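Local coordinates for freshwater cyanophage protein (Microcystis phage Mic1, PDB 6L2W), which is of unknown function but is probably a structural protein of a cyanophage, with a novel fold and two chains in its assembly, at residues L6-F11 and L17-V22; F42-L47 and E86-Q91; E65-G68 and D72-Y75; R74-G79 and E101-L106. All coordinates share one frame; numbering follows the deposited sequence.

Interaction 1. Residues L6-F11 and L17-V22; sequences LSYHSF and LFDAGV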
loop_
_atom_site.group_PDB
_atom_site.type_symbol
_atom_site.label_atom_id
_atom_site.label_comp_id
_atom_site.label_asym_id
_atom_site.label_seq_id
_atom_site.Cartn_x
_atom_site.Cartn_y
_atom_site.Cartn_z
ATOM N N LEU B 6 -10.133 1.406 -3.348
ATOM C CA LEU B 6 -10.084 1.517 -1.940
ATOM C C LEU B 6 -9.673 0.159 -1.383
ATOM O O LEU B 6 -10.379 -0.803 -1.601
ATOM C CB LEU B 6 -11.480 1.909 -1.450
ATOM C CG LEU B 6 -11.647 1.920 0.063
ATOM C CD1 LEU B 6 -10.646 2.873 0.695
ATOM C CD2 LEU B 6 -13.074 2.288 0.459
ATOM N N SER B 7 -8.569 0.102 -0.648
ATOM C CA SER B 7 -8.117 -1.158 -0.098
ATOM C C SER B 7 -8.219 -1.165 1.433
ATOM O O SER B 7 -8.207 -0.109 2.092
ATOM C CB SER B 7 -6.713 -1.479 -0.543
ATOM O OG SER B 7 -6.588 -1.368 -1.950
ATOM N N TYR B 8 -8.278 -2.384 1.978
ATOM C CA TYR B 8 -8.197 -2.570 3.393
ATOM C C TYR B 8 -7.056 -3.554 3.690
ATOM O O TYR B 8 -6.686 -4.379 2.856
ATOM C CB TYR B 8 -9.553 -2.981 3.968
ATOM C CG TYR B 8 -9.984 -4.404 3.705
ATOM C CD1 TYR B 8 -9.717 -5.415 4.613
ATOM C CD2 TYR B 8 -10.710 -4.732 2.574
ATOM C CE1 TYR B 8 -10.143 -6.711 4.389
ATOM C CE2 TYR B 8 -11.151 -6.021 2.333
ATOM C CZ TYR B 8 -10.865 -7.011 3.246
ATOM O OH TYR B 8 -11.270 -8.279 2.991
ATOM N N HIS B 9 -6.489 -3.435 4.886
ATOM C CA HIS B 9 -5.387 -4.296 5.284
ATOM C C HIS B 9 -5.143 -4.133 6.773
ATOM O O HIS B 9 -5.109 -3.034 7.287
ATOM C CB HIS B 9 -4.109 -3.957 4.519
ATOM C CG HIS B 9 -4.018 -2.508 4.184
ATOM N ND1 HIS B 9 -4.094 -1.531 5.150
ATOM C CD2 HIS B 9 -3.878 -1.870 3.002
ATOM C CE1 HIS B 9 -4.042 -0.339 4.570
ATOM N NE2 HIS B 9 -3.892 -0.521 3.261
ATOM N N SER B 10 -4.997 -5.247 7.442
ATOM C CA SER B 10 -4.678 -5.234 8.846
ATOM C C SER B 10 -4.038 -6.570 9.202
ATOM O O SER B 10 -4.052 -7.528 8.396
ATOM C CB SER B 10 -5.899 -4.979 9.697
ATOM O OG SER B 10 -6.837 -6.023 9.493
ATOM N N PHE B 11 -3.499 -6.609 10.407
ATOM C CA PHE B 11 -2.850 -7.792 10.864
ATOM C C PHE B 11 -3.466 -8.200 12.200
ATOM O O PHE B 11 -3.540 -7.384 13.116
ATOM C CB PHE B 11 -1.341 -7.579 10.981
ATOM C CG PHE B 11 -0.594 -8.871 11.154
ATOM C CD1 PHE B 11 -0.269 -9.649 10.059
ATOM C CD2 PHE B 11 -0.275 -9.341 12.420
ATOM C CE1 PHE B 11 0.386 -10.861 10.220
ATOM C CE2 PHE B 11 0.386 -10.548 12.577
ATOM C CZ PHE B 11 0.723 -11.305 11.477
ATOM N N LEU B 17 -2.665 -13.505 11.292
ATOM C CA LEU B 17 -3.268 -13.418 9.945
ATOM C C LEU B 17 -3.179 -11.992 9.391
ATOM O O LEU B 17 -3.500 -11.027 10.060
ATOM C CB LEU B 17 -4.745 -13.825 10.009
ATOM C CG LEU B 17 -5.085 -15.271 9.660
ATOM C CD1 LEU B 17 -6.599 -15.463 9.649
ATOM C CD2 LEU B 17 -4.481 -15.683 8.323
ATOM N N PHE B 18 -2.782 -11.916 8.132
ATOM C CA PHE B 18 -2.903 -10.734 7.315
ATOM C C PHE B 18 -4.286 -10.756 6.677
ATOM O O PHE B 18 -4.633 -11.734 6.033
ATOM C CB PHE B 18 -1.825 -10.715 6.225
ATOM C CG PHE B 18 -1.820 -9.462 5.389
ATOM C CD1 PHE B 18 -1.658 -8.219 5.980
ATOM C CD2 PHE B 18 -1.955 -9.524 4.014
ATOM C CE1 PHE B 18 -1.668 -7.061 5.217
ATOM C CE2 PHE B 18 -1.944 -8.366 3.250
ATOM C CZ PHE B 18 -1.815 -7.138 3.855
ATOM N N ASP B 19 -5.044 -9.690 6.871
ATOM C CA ASP B 19 -6.438 -9.637 6.460
ATOM C C ASP B 19 -6.607 -8.449 5.507
ATOM O O ASP B 19 -6.886 -7.340 5.977
ATOM C CB ASP B 19 -7.342 -9.539 7.697
ATOM C CG ASP B 19 -8.845 -9.575 7.428
ATOM O OD1 ASP B 19 -9.254 -9.650 6.235
ATOM O OD2 ASP B 19 -9.604 -9.545 8.415
ATOM N N ALA B 20 -6.438 -8.670 4.199
ATOM C CA ALA B 20 -6.530 -7.581 3.226
ATOM C C ALA B 20 -7.519 -7.902 2.092
ATOM O O ALA B 20 -8.075 -8.973 2.036
ATOM C CB ALA B 20 -5.158 -7.262 2.682
ATOM N N GLY B 21 -7.705 -6.919 1.206
ATOM C CA GLY B 21 -8.654 -6.963 0.112
ATOM C C GLY B 21 -9.075 -5.555 -0.314
ATOM O O GLY B 21 -8.417 -4.584 0.015
ATOM N N VAL B 22 -10.208 -5.468 -1.012
ATOM C CA VAL B 22 -10.683 -4.273 -1.679
ATOM C C VAL B 22 -12.105 -4.009 -1.189
ATOM O O VAL B 22 -12.866 -4.944 -0.911
ATOM C CB VAL B 22 -10.635 -4.460 -3.206
ATOM C CG1 VAL B 22 -11.330 -3.340 -3.954
ATOM C CG2 VAL B 22 -9.208 -4.614 -3.702
#
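Tyr8 and Gly21 face each other as a hydrogen-bonded antiparallel pair, with Tyr8 N donating to Gly21 O (3.0 Å) in a nearly straight bond of 171°. The return bond from Gly21 N to Tyr8 O is longer and more bent. Further along, Asp19 N reaches Ser10 O at 2.8 Å, while the bond from Ser10 N to Asp19 O is again bent. Between the amide bonds run CA-H...O contacts, among them Ala20 CA to Tyr8 O at 3.2 Å. The two strands form a beta hairpin, 2-12 followed by 17-23, and over these residues they run antiparallel, their N-to-C directions 176° apart.

Aromatic packing differs on the two faces. With CG set between its own backbone N and carbonyl carbon (chi1 75°), the Tyr8 ring leans across the neighbouring strand and lies flat over Gly21, whose N sits above the ring centre. Gly21 has no side chain to push the ring away. At the ring's edge stands Asp19, with OD1 3.6 Å from Tyr8 CE1.

On the face bearing His9, Ala20, Phe11 and Phe18, His9 CB lies 3.9 Å from Ala20 CB. His9 CB also approaches Phe18 CZ obliquely. Phe11 lays its ring over the Leu17 carbonyl, with CD1 3.5 Å from Leu17 O. His9 NE2 is hydrogen-bonded to His84, and Phe18 packs on Phe73 of the second subunit.

Interaction 2. Residues F42-L47 and E86-Q91; sequences FGWLEL and ELKSDQ
Trp44 and Lys88 both start toward the other segment, and their first torsions then place the indole and the lysine chain against each other. Trp44 has CG anti to its carbonyl carbon (chi1 -65°), which stands the indole up from the backbone. Lys88 has CG between its backbone N and carbonyl carbon (chi1 83°), and its chain then bends at chi3 and chi4 to carry the aliphatic part across one face of the indole at about a right angle. The ammonium ends over the five-membered ring, with NZ 4.1 Å from that ring's centroid and only 7° off the normal, a cation-pi contact. Lower down, Lys88 CG lies 3.5 Å from Trp44 CZ3. CE rides over the six-membered ring, although its modelled height is too low to be trusted.

Glu86 comes at the rim of the same indole. Its extended chain places CD 3.6 Å from Trp44 CH2, and the carboxylate is turned steeply against the ring. The acid's main partner is Arg74, which makes a salt bridge to OE2, while the indole N-H is taken by the Asp40 carbonyl.

Beyond the indole, Leu47 CD2 touches Leu87 CD1 at 4.1 Å, next to helices 51-61 and 96-115. No hydrogen bond joins the two segments, since strand 2-12 runs between them, pairing Leu45 with Val4 and Lys88 with Phe3. The arrangement is therefore that of side chains reaching over a central strand of an antiparallel sheet, a lysine-tryptophan cation-pi contact on one face and leucines on the other.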
loop_
_atom_site.group_PDB
_atom_site.type_symbol
_atom_site.label_atom_id
_atom_site.label_comp_id
_atom_site.label_asym_id
_atom_site.label_seq_id
_atom_site.Cartn_x
_atom_site.Cartn_y
_atom_site.Cartn_z
ATOM N N PHE B 42 -8.730 -5.557 -10.101
ATOM C CA PHE B 42 -9.991 -5.788 -9.439
ATOM C C PHE B 42 -10.396 -4.564 -8.613
ATOM O O PHE B 42 -9.587 -3.993 -7.915
ATOM C CB PHE B 42 -9.887 -7.043 -8.574
ATOM C CG PHE B 42 -11.140 -7.318 -7.804
ATOM C CD1 PHE B 42 -11.406 -6.644 -6.626
ATOM C CD2 PHE B 42 -12.085 -8.199 -8.291
ATOM C CE1 PHE B 42 -12.586 -6.865 -5.937
ATOM C CE2 PHE B 42 -13.268 -8.416 -7.599
ATOM C CZ PHE B 42 -13.518 -7.743 -6.426
ATOM N N GLY B 43 -11.658 -4.182 -8.704
ATOM C CA GLY B 43 -12.265 -3.271 -7.748
ATOM C C GLY B 43 -12.076 -1.801 -8.094
ATOM O O GLY B 43 -12.414 -0.938 -7.300
ATOM N N TRP B 44 -11.502 -1.500 -9.241
ATOM C CA TRP B 44 -11.352 -0.112 -9.662
ATOM C C TRP B 44 -12.717 0.470 -10.025
ATOM O O TRP B 44 -13.620 -0.255 -10.480
ATOM C CB TRP B 44 -10.385 -0.017 -10.840
ATOM C CG TRP B 44 -8.992 -0.423 -10.479
ATOM C CD1 TRP B 44 -8.448 -1.672 -10.589
ATOM C CD2 TRP B 44 -7.970 0.407 -9.895
ATOM N NE1 TRP B 44 -7.150 -1.669 -10.152
ATOM C CE2 TRP B 44 -6.821 -0.402 -9.739
ATOM C CE3 TRP B 44 -7.891 1.756 -9.539
ATOM C CZ2 TRP B 44 -5.629 0.093 -9.200
ATOM C CZ3 TRP B 44 -6.703 2.252 -9.038
ATOM C CH2 TRP B 44 -5.593 1.426 -8.860
ATOM N N LEU B 45 -12.837 1.768 -9.794
ATOM C CA LEU B 45 -14.011 2.551 -10.143
ATOM C C LEU B 45 -13.560 3.702 -11.033
ATOM O O LEU B 45 -12.580 4.367 -10.695
ATOM C CB LEU B 45 -14.662 3.096 -8.868
ATOM C CG LEU B 45 -15.749 4.154 -9.076
ATOM C CD1 LEU B 45 -17.017 3.537 -9.661
ATOM C CD2 LEU B 45 -16.054 4.874 -7.768
ATOM N N GLU B 46 -14.282 3.918 -12.141
ATOM C CA GLU B 46 -14.025 5.039 -13.049
ATOM C C GLU B 46 -14.292 6.327 -12.280
ATOM O O GLU B 46 -15.328 6.455 -11.664
ATOM C CB GLU B 46 -14.932 4.967 -14.284
ATOM C CG GLU B 46 -15.072 6.296 -15.030
ATOM C CD GLU B 46 -15.815 6.292 -16.367
ATOM O OE1 GLU B 46 -16.194 5.192 -16.863
ATOM O OE2 GLU B 46 -16.009 7.402 -16.921
ATOM N N LEU B 47 -13.362 7.261 -12.303
ATOM C CA LEU B 47 -13.549 8.457 -11.508
ATOM C C LEU B 47 -14.119 9.540 -12.416
ATOM O O LEU B 47 -13.505 9.875 -13.422
ATOM C CB LEU B 47 -12.218 8.896 -10.897
ATOM C CG LEU B 47 -12.305 10.084 -9.939
ATOM C CD1 LEU B 47 -12.820 9.647 -8.583
ATOM C CD2 LEU B 47 -10.954 10.758 -9.802
ATOM N N GLU B 86 -6.304 4.702 -3.700
ATOM C CA GLU B 86 -5.283 4.768 -4.726
ATOM C C GLU B 86 -5.885 5.385 -5.980
ATOM O O GLU B 86 -6.932 4.984 -6.408
ATOM C CB GLU B 86 -4.752 3.366 -5.053
ATOM C CG GLU B 86 -3.598 3.348 -6.060
ATOM C CD GLU B 86 -3.059 1.955 -6.410
ATOM O OE1 GLU B 86 -3.458 0.955 -5.735
ATOM O OE2 GLU B 86 -2.279 1.862 -7.385
ATOM N N LEU B 87 -5.220 6.356 -6.554
ATOM C CA LEU B 87 -5.695 6.901 -7.819
ATOM C C LEU B 87 -4.766 6.404 -8.936
ATOM O O LEU B 87 -3.555 6.423 -8.724
ATOM C CB LEU B 87 -5.668 8.428 -7.711
ATOM C CG LEU B 87 -5.756 9.191 -9.021
ATOM C CD1 LEU B 87 -7.187 9.262 -9.515
ATOM C CD2 LEU B 87 -5.193 10.580 -8.848
ATOM N N LYS B 88 -5.317 5.986 -10.091
ATOM C CA LYS B 88 -4.487 5.689 -11.298
ATOM C C LYS B 88 -5.138 6.246 -12.575
ATOM O O LYS B 88 -6.338 6.546 -12.595
ATOM C CB LYS B 88 -4.189 4.190 -11.411
ATOM C CG LYS B 88 -5.250 3.305 -12.040
ATOM C CD LYS B 88 -4.659 1.986 -12.534
ATOM C CE LYS B 88 -5.592 0.801 -12.431
ATOM N NZ LYS B 88 -6.309 0.510 -13.694
ATOM N N SER B 89 -4.280 6.433 -13.550
ATOM C CA SER B 89 -4.604 6.877 -14.923
ATOM C C SER B 89 -4.161 5.728 -15.824
ATOM O O SER B 89 -3.016 5.281 -15.657
ATOM C CB SER B 89 -3.866 8.150 -15.237
ATOM O OG SER B 89 -3.763 8.380 -16.626
ATOM N N ASP B 90 -4.996 5.247 -16.736
ATOM C CA ASP B 90 -4.590 4.102 -17.598
ATOM C C ASP B 90 -3.894 4.583 -18.868
ATOM O O ASP B 90 -3.627 3.735 -19.702
ATOM C CB ASP B 90 -5.765 3.194 -17.957
ATOM C CG ASP B 90 -6.884 3.861 -18.735
ATOM O OD1 ASP B 90 -6.817 5.062 -18.936
ATOM O OD2 ASP B 90 -7.814 3.160 -19.127
ATOM N N GLN B 91 -3.604 5.863 -18.995
ATOM C CA GLN B 91 -2.993 6.442 -20.205
ATOM C C GLN B 91 -1.915 7.421 -19.787
ATOM O O GLN B 91 -1.660 8.334 -20.549
ATOM C CB GLN B 91 -4.032 7.256 -20.961
ATOM C CG GLN B 91 -5.243 6.444 -21.367
ATOM C CD GLN B 91 -6.168 7.230 -22.253
ATOM O OE1 GLN B 91 -6.740 6.708 -23.197
ATOM N NE2 GLN B 91 -6.314 8.504 -21.954
#

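Interaction 3. Residues E65-G68 and D72-Y75; sequences EANG and DFRY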
loop_
_atom_site.group_PDB
_atom_site.type_symbol
_atom_site.label_atom_id
_atom_site.label_comp_id
_atom_site.label_asym_id
_atom_site.label_seq_id
_atom_site.Cartn_x
_atom_site.Cartn_y
_atom_site.Cartn_z
ATOM N N GLU B 65 -7.340 10.633 5.017
ATOM C CA GLU B 65 -6.997 12.020 5.126
ATOM C C GLU B 65 -6.082 12.423 3.961
ATOM O O GLU B 65 -5.387 11.606 3.363
ATOM C CB GLU B 65 -6.270 12.282 6.447
ATOM C CG GLU B 65 -7.133 12.205 7.700
ATOM C CD GLU B 65 -6.313 12.241 8.985
ATOM O OE1 GLU B 65 -5.478 13.155 9.131
ATOM O OE2 GLU B 65 -6.471 11.333 9.823
ATOM N N ALA B 66 -6.094 13.711 3.674
ATOM C CA ALA B 66 -5.240 14.306 2.699
ATOM C C ALA B 66 -3.799 13.818 2.915
ATOM O O ALA B 66 -3.411 13.544 4.039
ATOM C CB ALA B 66 -5.373 15.804 2.831
ATOM N N ASN B 67 -3.014 13.706 1.840
ATOM C CA ASN B 67 -1.744 13.004 1.902
ATOM C C ASN B 67 -0.559 13.978 1.995
ATOM O O ASN B 67 0.552 13.519 2.171
ATOM C CB ASN B 67 -1.567 11.995 0.754
ATOM C CG ASN B 67 -1.501 12.582 -0.639
ATOM O OD1 ASN B 67 -1.204 13.760 -0.842
ATOM N ND2 ASN B 67 -1.752 11.738 -1.622
ATOM N N GLY B 68 -0.785 15.285 1.875
ATOM C CA GLY B 68 0.271 16.308 2.041
ATOM C C GLY B 68 1.202 16.416 0.837
ATOM O O GLY B 68 2.172 17.183 0.875
ATOM N N ASP B 72 3.056 14.127 -7.136
ATOM C CA ASP B 72 2.282 13.020 -7.745
ATOM C C ASP B 72 2.165 11.800 -6.836
ATOM O O ASP B 72 2.164 10.714 -7.382
ATOM C CB ASP B 72 2.865 12.628 -9.102
ATOM C CG ASP B 72 4.250 12.007 -9.061
ATOM O OD1 ASP B 72 4.836 11.948 -7.985
ATOM O OD2 ASP B 72 4.724 11.599 -10.118
ATOM N N PHE B 73 2.092 11.957 -5.530
ATOM C CA PHE B 73 1.863 10.792 -4.644
ATOM C C PHE B 73 0.365 10.517 -4.729
ATOM O O PHE B 73 -0.390 11.392 -4.371
ATOM C CB PHE B 73 2.395 11.069 -3.240
ATOM C CG PHE B 73 2.365 9.904 -2.289
ATOM C CD1 PHE B 73 3.322 8.913 -2.347
ATOM C CD2 PHE B 73 1.398 9.815 -1.311
ATOM C CE1 PHE B 73 3.305 7.855 -1.459
ATOM C CE2 PHE B 73 1.381 8.753 -0.428
ATOM C CZ PHE B 73 2.331 7.773 -0.504
ATOM N N ARG B 74 -0.013 9.352 -5.203
ATOM C CA ARG B 74 -1.426 9.028 -5.498
ATOM C C ARG B 74 -2.021 8.060 -4.483
ATOM O O ARG B 74 -2.843 7.256 -4.873
ATOM C CB ARG B 74 -1.492 8.430 -6.901
ATOM C CG ARG B 74 -0.655 7.176 -7.078
ATOM C CD ARG B 74 -0.609 6.790 -8.530
ATOM N NE ARG B 74 0.109 5.563 -8.769
ATOM C CZ ARG B 74 -0.435 4.372 -8.731
ATOM N NH1 ARG B 74 -1.739 4.234 -8.677
ATOM N NH2 ARG B 74 0.325 3.304 -8.745
ATOM N N TYR B 75 -1.650 8.181 -3.240
ATOM C CA TYR B 75 -2.169 7.313 -2.203
ATOM C C TYR B 75 -2.610 8.150 -1.005
ATOM O O TYR B 75 -1.955 9.099 -0.632
ATOM C CB TYR B 75 -1.109 6.307 -1.738
ATOM C CG TYR B 75 -0.446 5.539 -2.852
ATOM C CD1 TYR B 75 0.675 6.025 -3.493
ATOM C CD2 TYR B 75 -0.973 4.350 -3.304
ATOM C CE1 TYR B 75 1.286 5.324 -4.524
ATOM C CE2 TYR B 75 -0.377 3.635 -4.330
ATOM C CZ TYR B 75 0.763 4.116 -4.942
ATOM O OH TYR B 75 1.339 3.415 -5.973
#
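Asn67 turns its buried amide toward the chain at Phe73 and Tyr75, and ND2 is held by two backbone carbonyls. The stronger bond runs from Asn67 ND2 to Tyr75 O at 2.8 Å, with 160° at the hydrogen. The acceptor lies close to the amide plane, whereas the donor stands above the plane of the Tyr75 carbonyl. A second, weak bond goes from Asn67 ND2 to Phe73 O at 3.1 Å. What brings ND2 between them is the first torsion, chi1 65°, which sets CG between the backbone N and the carbonyl carbon.

The other end of the amide is satisfied too: OD1 accepts from Ser69 N, which makes an Asx turn within the loop between helix 51-61 and strand 75-77, and from Asn103 ND2 on helix 96-115. One asparagine thus fastens the loop to the beginning of the strand and to the helix.

Phe73 supplies the apolar neighbour. Its ring presents an edge to the amide, with CD2 3.7 Å from Asn67 ND2 and the two planes 66° apart. Ser69 OG accepts from the backbone N of Phe73, and Tyr39 of the second subunit meets the ring edge-to-face.

Interaction 4. Residues R74-G79 and E101-L106; sequences RYWYSG and EINLKL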
loop_
_atom_site.group_PDB
_atom_site.type_symbol
_atom_site.label_atom_id
_atom_site.label_comp_id
_atom_site.label_asym_id
_atom_site.label_seq_id
_atom_site.Cartn_x
_atom_site.Cartn_y
_atom_site.Cartn_z
ATOM N N ARG B 74 -0.013 9.352 -5.203
ATOM C CA ARG B 74 -1.426 9.028 -5.498
ATOM C C ARG B 74 -2.021 8.060 -4.483
ATOM O O ARG B 74 -2.843 7.256 -4.873
ATOM C CB ARG B 74 -1.492 8.430 -6.901
ATOM C CG ARG B 74 -0.655 7.176 -7.078
ATOM C CD ARG B 74 -0.609 6.790 -8.530
ATOM N NE ARG B 74 0.109 5.563 -8.769
ATOM C CZ ARG B 74 -0.435 4.372 -8.731
ATOM N NH1 ARG B 74 -1.739 4.234 -8.677
ATOM N NH2 ARG B 74 0.325 3.304 -8.745
ATOM N N TYR B 75 -1.650 8.181 -3.240
ATOM C CA TYR B 75 -2.169 7.313 -2.203
ATOM C C TYR B 75 -2.610 8.150 -1.005
ATOM O O TYR B 75 -1.955 9.099 -0.632
ATOM C CB TYR B 75 -1.109 6.307 -1.738
ATOM C CG TYR B 75 -0.446 5.539 -2.852
ATOM C CD1 TYR B 75 0.675 6.025 -3.493
ATOM C CD2 TYR B 75 -0.973 4.350 -3.304
ATOM C CE1 TYR B 75 1.286 5.324 -4.524
ATOM C CE2 TYR B 75 -0.377 3.635 -4.330
ATOM C CZ TYR B 75 0.763 4.116 -4.942
ATOM O OH TYR B 75 1.339 3.415 -5.973
ATOM N N TRP B 76 -3.704 7.715 -0.404
ATOM C CA TRP B 76 -4.239 8.315 0.800
ATOM C C TRP B 76 -4.548 7.212 1.808
ATOM O O TRP B 76 -5.358 6.350 1.528
ATOM C CB TRP B 76 -5.512 9.110 0.487
ATOM C CG TRP B 76 -5.300 10.257 -0.450
ATOM C CD1 TRP B 76 -5.153 11.580 -0.133
ATOM C CD2 TRP B 76 -5.192 10.181 -1.880
ATOM N NE1 TRP B 76 -4.955 12.330 -1.267
ATOM C CE2 TRP B 76 -4.989 11.503 -2.355
ATOM C CE3 TRP B 76 -5.239 9.128 -2.798
ATOM C CZ2 TRP B 76 -4.860 11.803 -3.707
ATOM C CZ3 TRP B 76 -5.098 9.427 -4.139
ATOM C CH2 TRP B 76 -4.898 10.742 -4.584
ATOM N N TYR B 77 -3.976 7.331 2.996
ATOM C CA TYR B 77 -4.116 6.357 4.048
ATOM C C TYR B 77 -5.074 6.848 5.139
ATOM O O TYR B 77 -5.188 8.042 5.400
ATOM C CB TYR B 77 -2.734 6.036 4.622
ATOM C CG TYR B 77 -1.965 5.062 3.769
ATOM C CD1 TYR B 77 -1.139 5.494 2.745
ATOM C CD2 TYR B 77 -2.113 3.701 3.951
ATOM C CE1 TYR B 77 -0.449 4.598 1.945
ATOM C CE2 TYR B 77 -1.417 2.791 3.168
ATOM C CZ TYR B 77 -0.596 3.242 2.152
ATOM O OH TYR B 77 0.075 2.330 1.387
ATOM N N SER B 78 -5.712 5.910 5.783
ATOM C CA SER B 78 -6.561 6.249 6.939
ATOM C C SER B 78 -5.650 6.447 8.149
ATOM O O SER B 78 -4.547 5.923 8.145
ATOM C CB SER B 78 -7.598 5.205 7.178
ATOM O OG SER B 78 -7.022 3.983 7.551
ATOM N N GLY B 79 -6.091 7.167 9.147
ATOM C CA GLY B 79 -5.263 7.407 10.340
ATOM C C GLY B 79 -4.912 6.136 11.081
ATOM O O GLY B 79 -3.811 6.074 11.587
ATOM N N GLU B 101 -7.069 18.141 -6.157
ATOM C CA GLU B 101 -8.504 18.213 -5.929
ATOM C C GLU B 101 -8.901 17.295 -4.764
ATOM O O GLU B 101 -9.708 17.687 -3.905
ATOM C CB GLU B 101 -9.281 17.806 -7.174
ATOM C CG GLU B 101 -9.245 18.861 -8.261
ATOM C CD GLU B 101 -10.032 18.536 -9.525
ATOM O OE1 GLU B 101 -10.936 17.652 -9.470
ATOM O OE2 GLU B 101 -9.748 19.183 -10.564
ATOM N N ILE B 102 -8.344 16.079 -4.748
ATOM C CA ILE B 102 -8.735 15.081 -3.766
ATOM C C ILE B 102 -8.289 15.530 -2.377
ATOM O O ILE B 102 -9.053 15.418 -1.434
ATOM C CB ILE B 102 -8.205 13.686 -4.135
ATOM C CG1 ILE B 102 -8.955 13.184 -5.369
ATOM C CG2 ILE B 102 -8.304 12.715 -2.952
ATOM C CD1 ILE B 102 -8.491 11.841 -5.882
ATOM N N ASN B 103 -7.071 16.037 -2.296
ATOM C CA ASN B 103 -6.507 16.531 -1.057
ATOM C C ASN B 103 -7.313 17.722 -0.518
ATOM O O ASN B 103 -7.551 17.788 0.693
ATOM C CB ASN B 103 -5.038 16.909 -1.244
ATOM C CG ASN B 103 -4.105 15.738 -1.008
ATOM O OD1 ASN B 103 -4.441 14.822 -0.259
ATOM N ND2 ASN B 103 -2.910 15.792 -1.577
ATOM N N LEU B 104 -7.728 18.650 -1.384
ATOM C CA LEU B 104 -8.530 19.795 -0.937
ATOM C C LEU B 104 -9.834 19.267 -0.316
ATOM O O LEU B 104 -10.196 19.622 0.794
ATOM C CB LEU B 104 -8.794 20.751 -2.113
ATOM C CG LEU B 104 -9.838 21.853 -1.876
ATOM C CD1 LEU B 104 -9.446 22.725 -0.701
ATOM C CD2 LEU B 104 -10.050 22.715 -3.123
ATOM N N LYS B 105 -10.506 18.380 -1.017
ATOM C CA LYS B 105 -11.784 17.868 -0.564
ATOM C C LYS B 105 -11.614 17.079 0.742
ATOM O O LYS B 105 -12.343 17.317 1.715
ATOM C CB LYS B 105 -12.422 17.027 -1.666
ATOM C CG LYS B 105 -13.781 16.452 -1.305
ATOM C CD LYS B 105 -14.898 17.466 -1.333
ATOM C CE LYS B 105 -16.152 16.929 -0.684
ATOM N NZ LYS B 105 -17.291 17.860 -0.833
ATOM N N LEU B 106 -10.636 16.179 0.804
ATOM C CA LEU B 106 -10.456 15.370 2.018
ATOM C C LEU B 106 -10.139 16.290 3.191
ATOM O O LEU B 106 -10.564 16.047 4.318
ATOM C CB LEU B 106 -9.325 14.364 1.828
ATOM C CG LEU B 106 -9.647 13.171 0.933
ATOM C CD1 LEU B 106 -8.368 12.407 0.628
ATOM C CD2 LEU B 106 -10.677 12.247 1.572
#
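Helix 96-115 packs on one face of the antiparallel sheet, and from strand 75-77 the residue that meets residues 101-106 is Trp76, received by Ile102, Asn103 and Leu106. Along these short segments strand and helix run nearly parallel, 20° apart, with axes about 10.7 Å from each other. CG of Trp76 is anti to the carbonyl carbon (chi1 -62°), which directs the indole straight at the helix.

The polar contact is at the ring's edge. Trp76 NE1 donates to Asn103 OD1 at 2.7 Å, a short but bent bond of 144°. The oxygen lies in the indole plane, yet the donor stands well above the plane of the Asn103 carbonyl. The buried indole N-H thereby gains an acceptor from the helix side chain.

This is strand-to-helix packing, with Ile102 and Leu106 one helical turn apart and both turned toward the strand. Ile102 lays CG2 over one face of the indole, 3.6 Å from Trp76 CE2, a CH-pi contact with the five-membered ring that sits toward its rim. Ile102 CD1 touches Trp76 CH2 at 4.0 Å. Leu106 comes obliquely to the pyrrole side, its CD1 atom 3.4 Å from Trp76 CD1. Leu85 and Leu87 of strand 83-89 and Ile64 of the preceding loop pack around the same indole, while Ile102 also rests on Leu52 of helix 51-61.

From the N terminus, interaction 1 closes first, as the hairpin of strands 2-12 and 17-23. Interaction 2 begins afterwards at residues 42-47 and closes a long loop on strand 83-89. Interaction 3 is nested inside that loop, and interaction 4 starts where it ends, sharing Arg74 and Tyr75, and crosses interaction 2 on its way to helix 96-115. Arg74, shared by interactions 3 and 4, also reaches strand 83-89 of interaction 2. Interactions 1 and 2 touch where Val22 packs on Phe42 and Gly43. Together the four contacts tie sheet, loop and helix, and interactions 1, 3 and 4 also meet the second subunit.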